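Local coordinates for uncharacterized protein (Porphyromonas gingivalis, PDB 1ZBS) that is of unknown function but probably phosphorylates N-acetylglucosamine with ATP, as a putative sugar kinase of the ASKHA superfamily, at residues D13-R25 and Q268-N280. Residues are numbered along the deposited sequence; the frame is centred on the assembly and turned at random.
Sequences DWCIAKEGKSLGR and QSPMEGLIQYHHN
CG of M271, anti to the backbone N (chi1 -164°), lies over the guanidinium of R25, whose own CG is anti to N before the chain bends at chi2 (56°). The two side chains run antiparallel alongside one another, and M271 CG settles 3.5 Å from R25 CZ, over the centre of one face. D13 holds that plane: R25 NE and NH2 grip its two carboxylate oxygens side-on, with NH2 to OD1 at 3.0 Å. A water joins D13 OD1 to S269 OG, a short hydroxyl suited to capping the helix by accepting from M271 N at 2.9 Å. The selenium ending the selenomethionine M271 side chain packs on C15 CB. Further along, branched I275 reaches C15 SG with CD1 (3.8 Å) and A17 CB with CG2 (4.0 Å); these small strand residues are consistent with the 9.4 Å between the short axes of strand and helix. At the far end H279 lays its ring face against the type I' turn K18–K21, where G20, lacking a side chain, sets CA 3.6 Å from the ring centroid in a CH-pi contact. Helix 271-280 packs across hairpin 11-18/21-29 of a 3-2-1-4-5 sheet, the ribonuclease H-like fold, present twice here as in ASKHA kinases.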
ATOM      1  N   ASP A  13      20.070 -12.871  11.828  1.00 50.98           N
ATOM      2  CA  ASP A  13      21.477 -13.235  11.732  1.00 49.88           C
ATOM      3  C   ASP A  13      22.110 -13.355  13.121  1.00 48.10           C
ATOM      4  O   ASP A  13      22.036 -12.430  13.928  1.00 48.18           O
ATOM      5  CB  ASP A  13      22.234 -12.198  10.903  1.00 50.57           C
ATOM      6  CG  ASP A  13      23.606 -12.683  10.484  1.00 52.59           C
ATOM      7  OD1 ASP A  13      24.317 -11.929   9.785  1.00 53.43           O
ATOM      8  OD2 ASP A  13      23.970 -13.822  10.854  1.00 51.44           O
ATOM      9  N   TRP A  14      22.727 -14.502  13.389  1.00 47.27           N
ATOM     10  CA  TRP A  14      23.364 -14.749  14.675  1.00 44.97           C
ATOM     11  C   TRP A  14      24.879 -14.906  14.566  1.00 46.88           C
ATOM     12  O   TRP A  14      25.410 -15.292  13.516  1.00 46.96           O
ATOM     13  CB  TRP A  14      22.806 -16.020  15.325  1.00 41.53           C
ATOM     14  CG  TRP A  14      21.374 -15.961  15.733  1.00 39.24           C
ATOM     15  CD1 TRP A  14      20.295 -16.370  15.005  1.00 38.13           C
ATOM     16  CD2 TRP A  14      20.858 -15.489  16.983  1.00 38.08           C
ATOM     17  NE1 TRP A  14      19.136 -16.189  15.730  1.00 36.66           N
ATOM     18  CE2 TRP A  14      19.453 -15.647  16.947  1.00 37.66           C
ATOM     19  CE3 TRP A  14      21.447 -14.950  18.131  1.00 37.54           C
ATOM     20  CZ2 TRP A  14      18.629 -15.285  18.015  1.00 37.14           C
ATOM     21  CZ3 TRP A  14      20.625 -14.587  19.200  1.00 37.84           C
ATOM     22  CH2 TRP A  14      19.230 -14.757  19.131  1.00 37.92           C
ATOM     23  N   CYS A  15      25.569 -14.617  15.669  1.00 47.22           N
ATOM     24  CA  CYS A  15      27.019 -14.756  15.731  1.00 46.63           C
ATOM     25  C   CYS A  15      27.533 -14.943  17.150  1.00 45.81           C
ATOM     26  O   CYS A  15      27.179 -14.195  18.061  1.00 44.27           O
ATOM     27  CB  CYS A  15      27.722 -13.549  15.113  1.00 46.48           C
ATOM     28  SG  CYS A  15      29.515 -13.517  15.448  1.00 48.28           S
ATOM     29  N   ILE A  16      28.363 -15.964  17.326  1.00 46.02           N
ATOM     30  CA  ILE A  16      28.970 -16.245  18.615  1.00 46.10           C
ATOM     31  C   ILE A  16      30.391 -15.703  18.514  1.00 45.34           C
ATOM     32  O   ILE A  16      31.229 -16.269  17.816  1.00 44.78           O
ATOM     33  CB  ILE A  16      29.009 -17.762  18.907  1.00 46.25           C
ATOM     34  CG1 ILE A  16      27.588 -18.300  19.068  1.00 47.35           C
ATOM     35  CG2 ILE A  16      29.800 -18.028  20.174  1.00 47.63           C
ATOM     36  CD1 ILE A  16      27.531 -19.775  19.408  1.00 47.50           C
ATOM     37  N   ALA A  17      30.650 -14.593  19.195  1.00 45.37           N
ATOM     38  CA  ALA A  17      31.966 -13.965  19.170  1.00 45.93           C
ATOM     39  C   ALA A  17      32.705 -14.093  20.502  1.00 47.06           C
ATOM     40  O   ALA A  17      32.100 -14.315  21.551  1.00 46.22           O
ATOM     41  CB  ALA A  17      31.827 -12.489  18.799  1.00 43.50           C
ATOM     42  N   LYS A  18      34.024 -13.939  20.442  1.00 49.65           N
ATOM     43  CA  LYS A  18      34.873 -14.005  21.622  1.00 49.97           C
ATOM     44  C   LYS A  18      35.954 -12.963  21.419  1.00 49.89           C
ATOM     45  O   LYS A  18      36.744 -13.057  20.477  1.00 49.43           O
ATOM     46  CB  LYS A  18      35.521 -15.383  21.751  1.00 51.90           C
ATOM     47  CG  LYS A  18      36.186 -15.651  23.104  1.00 54.48           C
ATOM     48  CD  LYS A  18      37.223 -16.764  22.977  1.00 55.61           C
ATOM     49  CE  LYS A  18      37.582 -17.394  24.317  1.00 56.99           C
ATOM     50  NZ  LYS A  18      36.492 -18.266  24.856  1.00 56.86           N
ATOM     51  N   GLU A  19      35.973 -11.960  22.291  1.00 48.62           N
ATOM     52  CA  GLU A  19      36.955 -10.882  22.218  1.00 48.29           C
ATOM     53  C   GLU A  19      37.106 -10.304  20.809  1.00 47.68           C
ATOM     54  O   GLU A  19      38.186 -10.354  20.218  1.00 50.85           O
ATOM     55  CB  GLU A  19      38.320 -11.368  22.723  1.00 50.23           C
ATOM     56  CG  GLU A  19      38.727 -10.779  24.078  1.00 53.59           C
ATOM     57  CD  GLU A  19      38.174 -11.557  25.269  1.00 56.05           C
ATOM     58  OE1 GLU A  19      38.782 -12.592  25.649  1.00 57.76           O
ATOM     59  OE2 GLU A  19      37.120 -11.142  25.825  1.00 60.20           O
ATOM     60  N   GLY A  20      36.017  -9.760  20.278  1.00 48.90           N
ATOM     61  CA  GLY A  20      36.056  -9.173  18.949  1.00 46.99           C
ATOM     62  C   GLY A  20      36.302 -10.146  17.811  1.00 45.98           C
ATOM     63  O   GLY A  20      36.525  -9.723  16.674  1.00 45.22           O
ATOM     64  N   LYS A  21      36.280 -11.445  18.098  1.00 43.49           N
ATOM     65  CA  LYS A  21      36.493 -12.452  17.051  1.00 43.50           C
ATOM     66  C   LYS A  21      35.290 -13.395  16.921  1.00 44.04           C
ATOM     67  O   LYS A  21      34.715 -13.838  17.919  1.00 44.83           O
ATOM     68  CB  LYS A  21      37.776 -13.251  17.328  1.00 43.95           C
ATOM     69  CG  LYS A  21      39.056 -12.415  17.219  1.00 42.70           C
ATOM     70  CD  LYS A  21      40.325 -13.190  17.615  1.00 44.03           C
ATOM     71  CE  LYS A  21      41.565 -12.278  17.608  1.00 46.55           C
ATOM     72  NZ  LYS A  21      41.389 -11.061  18.487  1.00 45.64           N
ATOM     73  N   SER A  22      34.908 -13.684  15.680  1.00 46.18           N
ATOM     74  CA  SER A  22      33.773 -14.559  15.405  1.00 45.12           C
ATOM     75  C   SER A  22      34.143 -16.035  15.474  1.00 45.51           C
ATOM     76  O   SER A  22      35.116 -16.471  14.855  1.00 43.64           O
ATOM     77  CB  SER A  22      33.199 -14.255  14.017  1.00 43.45           C
ATOM     78  OG  SER A  22      32.062 -15.066  13.741  1.00 41.22           O
ATOM     79  N   LEU A  23      33.361 -16.799  16.228  1.00 43.31           N
ATOM     80  CA  LEU A  23      33.590 -18.232  16.360  1.00 44.34           C
ATOM     81  C   LEU A  23      32.408 -18.981  15.763  1.00 45.64           C
ATOM     82  O   LEU A  23      32.515 -20.157  15.415  1.00 48.14           O
ATOM     83  CB  LEU A  23      33.748 -18.621  17.827  1.00 45.28           C
ATOM     84  CG  LEU A  23      34.846 -17.897  18.603  1.00 42.52           C
ATOM     85  CD1 LEU A  23      34.958 -18.547  19.972  1.00 45.56           C
ATOM     86  CD2 LEU A  23      36.186 -17.979  17.862  1.00 42.83           C
ATOM     87  N   GLY A  24      31.281 -18.283  15.649  1.00 48.47           N
ATOM     88  CA  GLY A  24      30.076 -18.875  15.092  1.00 50.17           C
ATOM     89  C   GLY A  24      29.272 -17.857  14.292  1.00 51.42           C
ATOM     90  O   GLY A  24      29.369 -16.653  14.535  1.00 52.23           O
ATOM     91  N   ARG A  25      28.482 -18.336  13.335  1.00 47.87           N
ATOM     92  CA  ARG A  25      27.666 -17.467  12.497  1.00 48.78           C
ATOM     93  C   ARG A  25      26.499 -18.332  11.979  1.00 51.49           C
ATOM     94  O   ARG A  25      26.638 -19.077  11.006  1.00 51.33           O
ATOM     95  CB  ARG A  25      28.552 -16.900  11.366  1.00 46.76           C
ATOM     96  CG  ARG A  25      28.052 -15.644  10.622  1.00 43.80           C
ATOM     97  CD  ARG A  25      27.746 -14.423  11.518  1.00 42.92           C
ATOM     98  NE  ARG A  25      27.167 -13.316  10.738  1.00 38.91           N
ATOM     99  CZ  ARG A  25      27.863 -12.508   9.936  1.00 38.05           C
ATOM    100  NH1 ARG A  25      29.176 -12.671   9.812  1.00 38.05           N
ATOM    101  NH2 ARG A  25      27.246 -11.564   9.222  1.00 31.65           N
ATOM    102  N   GLN A 268      26.197  -3.891   4.012  1.00 31.58           N
ATOM    103  CA  GLN A 268      25.019  -4.748   3.954  1.00 31.59           C
ATOM    104  C   GLN A 268      24.551  -5.171   5.353  1.00 29.79           C
ATOM    105  O   GLN A 268      23.364  -5.057   5.675  1.00 28.60           O
ATOM    106  CB  GLN A 268      25.312  -5.976   3.076  1.00 30.73           C
ATOM    107  CG  GLN A 268      24.154  -6.963   2.996  1.00 38.11           C
ATOM    108  CD  GLN A 268      24.188  -7.834   1.742  1.00 39.55           C
ATOM    109  OE1 GLN A 268      25.249  -8.301   1.317  1.00 43.79           O
ATOM    110  NE2 GLN A 268      23.016  -8.070   1.156  1.00 39.69           N
ATOM    111  N   SER A 269      25.496  -5.617   6.184  1.00 30.70           N
ATOM    112  CA  SER A 269      25.216  -6.082   7.549  1.00 32.44           C
ATOM    113  C   SER A 269      25.932  -5.271   8.638  1.00 34.22           C
ATOM    114  O   SER A 269      27.006  -4.721   8.417  1.00 34.53           O
ATOM    115  CB  SER A 269      25.625  -7.563   7.678  1.00 31.95           C
ATOM    116  OG  SER A 269      25.730  -7.978   9.034  1.00 31.61           O
ATOM    117  N   PRO A 270      25.317  -5.160   9.824  1.00 36.04           N
ATOM    118  CA  PRO A 270      25.928  -4.418  10.931  1.00 36.04           C
ATOM    119  C   PRO A 270      26.664  -5.402  11.837  1.00 37.08           C
ATOM    120  O   PRO A 270      27.236  -5.021  12.854  1.00 35.83           O
ATOM    121  CB  PRO A 270      24.725  -3.819  11.640  1.00 36.18           C
ATOM    122  CG  PRO A 270      23.724  -4.930  11.528  1.00 35.80           C
ATOM    123  CD  PRO A 270      23.874  -5.359  10.069  1.00 36.27           C
HETATM  124  N   MSE A 271      26.640  -6.675  11.461  1.00 38.95           N
HETATM  125  CA  MSE A 271      27.267  -7.692  12.283  1.00 41.10           C
HETATM  126  C   MSE A 271      28.712  -7.390  12.663  1.00 40.05           C
HETATM  127  O   MSE A 271      29.040  -7.348  13.845  1.00 38.06           O
HETATM  128  CB  MSE A 271      27.187  -9.055  11.608  1.00 42.75           C
HETATM  129  CG  MSE A 271      27.466 -10.184  12.578  1.00 49.53           C
HETATM  130 SE   MSE A 271      26.352 -10.068  14.182  1.00 60.60          SE
HETATM  131  CE  MSE A 271      27.516  -9.079  15.350  1.00 57.90           C
ATOM    132  N   GLU A 272      29.573  -7.189  11.672  1.00 39.76           N
ATOM    133  CA  GLU A 272      30.971  -6.879  11.946  1.00 40.36           C
ATOM    134  C   GLU A 272      31.047  -5.703  12.912  1.00 39.76           C
ATOM    135  O   GLU A 272      31.878  -5.675  13.824  1.00 40.84           O
ATOM    136  CB  GLU A 272      31.711  -6.529  10.653  1.00 42.68           C
ATOM    137  CG  GLU A 272      31.983  -7.729   9.752  1.00 48.58           C
ATOM    138  CD  GLU A 272      32.773  -8.823  10.462  1.00 52.00           C
ATOM    139  OE1 GLU A 272      33.847  -8.518  11.034  1.00 52.80           O
ATOM    140  OE2 GLU A 272      32.320  -9.993  10.445  1.00 55.47           O
ATOM    141  N   GLY A 273      30.162  -4.735  12.704  1.00 38.66           N
ATOM    142  CA  GLY A 273      30.125  -3.567  13.554  1.00 35.40           C
ATOM    143  C   GLY A 273      29.688  -3.887  14.970  1.00 33.65           C
ATOM    144  O   GLY A 273      30.264  -3.360  15.919  1.00 33.21           O
ATOM    145  N   LEU A 274      28.671  -4.729  15.128  1.00 31.98           N
ATOM    146  CA  LEU A 274      28.199  -5.076  16.467  1.00 32.11           C
ATOM    147  C   LEU A 274      29.199  -5.929  17.222  1.00 33.77           C
ATOM    148  O   LEU A 274      29.196  -5.959  18.453  1.00 34.04           O
ATOM    149  CB  LEU A 274      26.872  -5.834  16.427  1.00 31.56           C
ATOM    150  CG  LEU A 274      25.538  -5.090  16.447  1.00 30.60           C
ATOM    151  CD1 LEU A 274      25.662  -3.802  17.265  1.00 31.75           C
ATOM    152  CD2 LEU A 274      25.115  -4.790  15.045  1.00 30.98           C
ATOM    153  N   ILE A 275      30.043  -6.645  16.492  1.00 34.55           N
ATOM    154  CA  ILE A 275      31.024  -7.480  17.149  1.00 35.76           C
ATOM    155  C   ILE A 275      32.063  -6.596  17.801  1.00 38.76           C
ATOM    156  O   ILE A 275      32.396  -6.788  18.970  1.00 40.19           O
ATOM    157  CB  ILE A 275      31.704  -8.426  16.166  1.00 33.94           C
ATOM    158  CG1 ILE A 275      30.661  -9.405  15.613  1.00 28.61           C
ATOM    159  CG2 ILE A 275      32.831  -9.170  16.864  1.00 29.74           C
ATOM    160  CD1 ILE A 275      31.170 -10.277  14.500  1.00 28.41           C
ATOM    161  N   GLN A 276      32.567  -5.616  17.059  1.00 39.75           N
ATOM    162  CA  GLN A 276      33.568  -4.721  17.620  1.00 41.90           C
ATOM    163  C   GLN A 276      32.958  -3.855  18.724  1.00 42.12           C
ATOM    164  O   GLN A 276      33.635  -3.521  19.695  1.00 42.20           O
ATOM    165  CB  GLN A 276      34.177  -3.828  16.531  1.00 44.19           C
ATOM    166  CG  GLN A 276      35.116  -4.555  15.564  1.00 49.59           C
ATOM    167  CD  GLN A 276      36.294  -5.251  16.258  1.00 51.75           C
ATOM    168  OE1 GLN A 276      36.114  -6.250  16.959  1.00 54.49           O
ATOM    169  NE2 GLN A 276      37.504  -4.721  16.061  1.00 50.97           N
ATOM    170  N   TYR A 277      31.680  -3.510  18.584  1.00 41.04           N
ATOM    171  CA  TYR A 277      31.009  -2.680  19.576  1.00 40.80           C
ATOM    172  C   TYR A 277      30.967  -3.348  20.947  1.00 41.09           C
ATOM    173  O   TYR A 277      31.393  -2.768  21.940  1.00 42.76           O
ATOM    174  CB  TYR A 277      29.580  -2.358  19.145  1.00 38.17           C
ATOM    175  CG  TYR A 277      28.823  -1.596  20.207  1.00 37.26           C
ATOM    176  CD1 TYR A 277      28.853  -0.203  20.250  1.00 37.20           C
ATOM    177  CD2 TYR A 277      28.137  -2.272  21.219  1.00 37.62           C
ATOM    178  CE1 TYR A 277      28.221   0.499  21.276  1.00 38.81           C
ATOM    179  CE2 TYR A 277      27.506  -1.582  22.249  1.00 38.34           C
ATOM    180  CZ  TYR A 277      27.554  -0.199  22.272  1.00 39.23           C
ATOM    181  OH  TYR A 277      26.946   0.482  23.294  1.00 41.79           O
ATOM    182  N   HIS A 278      30.427  -4.560  21.000  1.00 41.82           N
ATOM    183  CA  HIS A 278      30.338  -5.291  22.254  1.00 43.11           C
ATOM    184  C   HIS A 278      31.686  -5.867  22.652  1.00 44.70           C
ATOM    185  O   HIS A 278      31.781  -6.704  23.548  1.00 46.00           O
ATOM    186  CB  HIS A 278      29.288  -6.394  22.141  1.00 40.04           C
ATOM    187  CG  HIS A 278      27.904  -5.869  21.940  1.00 38.84           C
ATOM    188  ND1 HIS A 278      27.193  -5.244  22.943  1.00 34.98           N
ATOM    189  CD2 HIS A 278      27.125  -5.804  20.834  1.00 35.28           C
ATOM    190  CE1 HIS A 278      26.041  -4.815  22.464  1.00 36.67           C
ATOM    191  NE2 HIS A 278      25.975  -5.142  21.185  1.00 36.30           N
ATOM    192  N   HIS A 279      32.731  -5.418  21.969  1.00 45.33           N
ATOM    193  CA  HIS A 279      34.079  -5.860  22.269  1.00 47.12           C
ATOM    194  C   HIS A 279      34.788  -4.686  22.925  1.00 47.64           C
ATOM    195  O   HIS A 279      35.749  -4.866  23.666  1.00 47.55           O
ATOM    196  CB  HIS A 279      34.823  -6.251  20.993  1.00 48.56           C
ATOM    197  CG  HIS A 279      36.268  -6.577  21.216  1.00 52.39           C
ATOM    198  ND1 HIS A 279      37.262  -6.180  20.346  1.00 53.82           N
ATOM    199  CD2 HIS A 279      36.885  -7.270  22.201  1.00 53.05           C
ATOM    200  CE1 HIS A 279      38.429  -6.614  20.787  1.00 53.96           C
ATOM    201  NE2 HIS A 279      38.229  -7.279  21.911  1.00 54.15           N
ATOM    202  N   ASN A 280      34.291  -3.480  22.647  1.00 47.93           N
ATOM    203  CA  ASN A 280      34.872  -2.259  23.194  1.00 49.21           C
ATOM    204  C   ASN A 280      33.917  -1.536  24.139  1.00 50.13           C
ATOM    205  O   ASN A 280      34.281  -0.521  24.737  1.00 51.12           O
ATOM    206  CB  ASN A 280      35.256  -1.293  22.070  1.00 47.55           C
ATOM    207  CG  ASN A 280      36.087  -1.945  20.991  1.00 46.28           C
ATOM    208  OD1 ASN A 280      36.975  -2.746  21.269  1.00 46.68           O
ATOM    209  ND2 ASN A 280      35.812  -1.587  19.745  1.00 47.33           N
TER
HETATM  210  O   HOH W   1      23.328  -9.196   9.924  1.00 47.00           O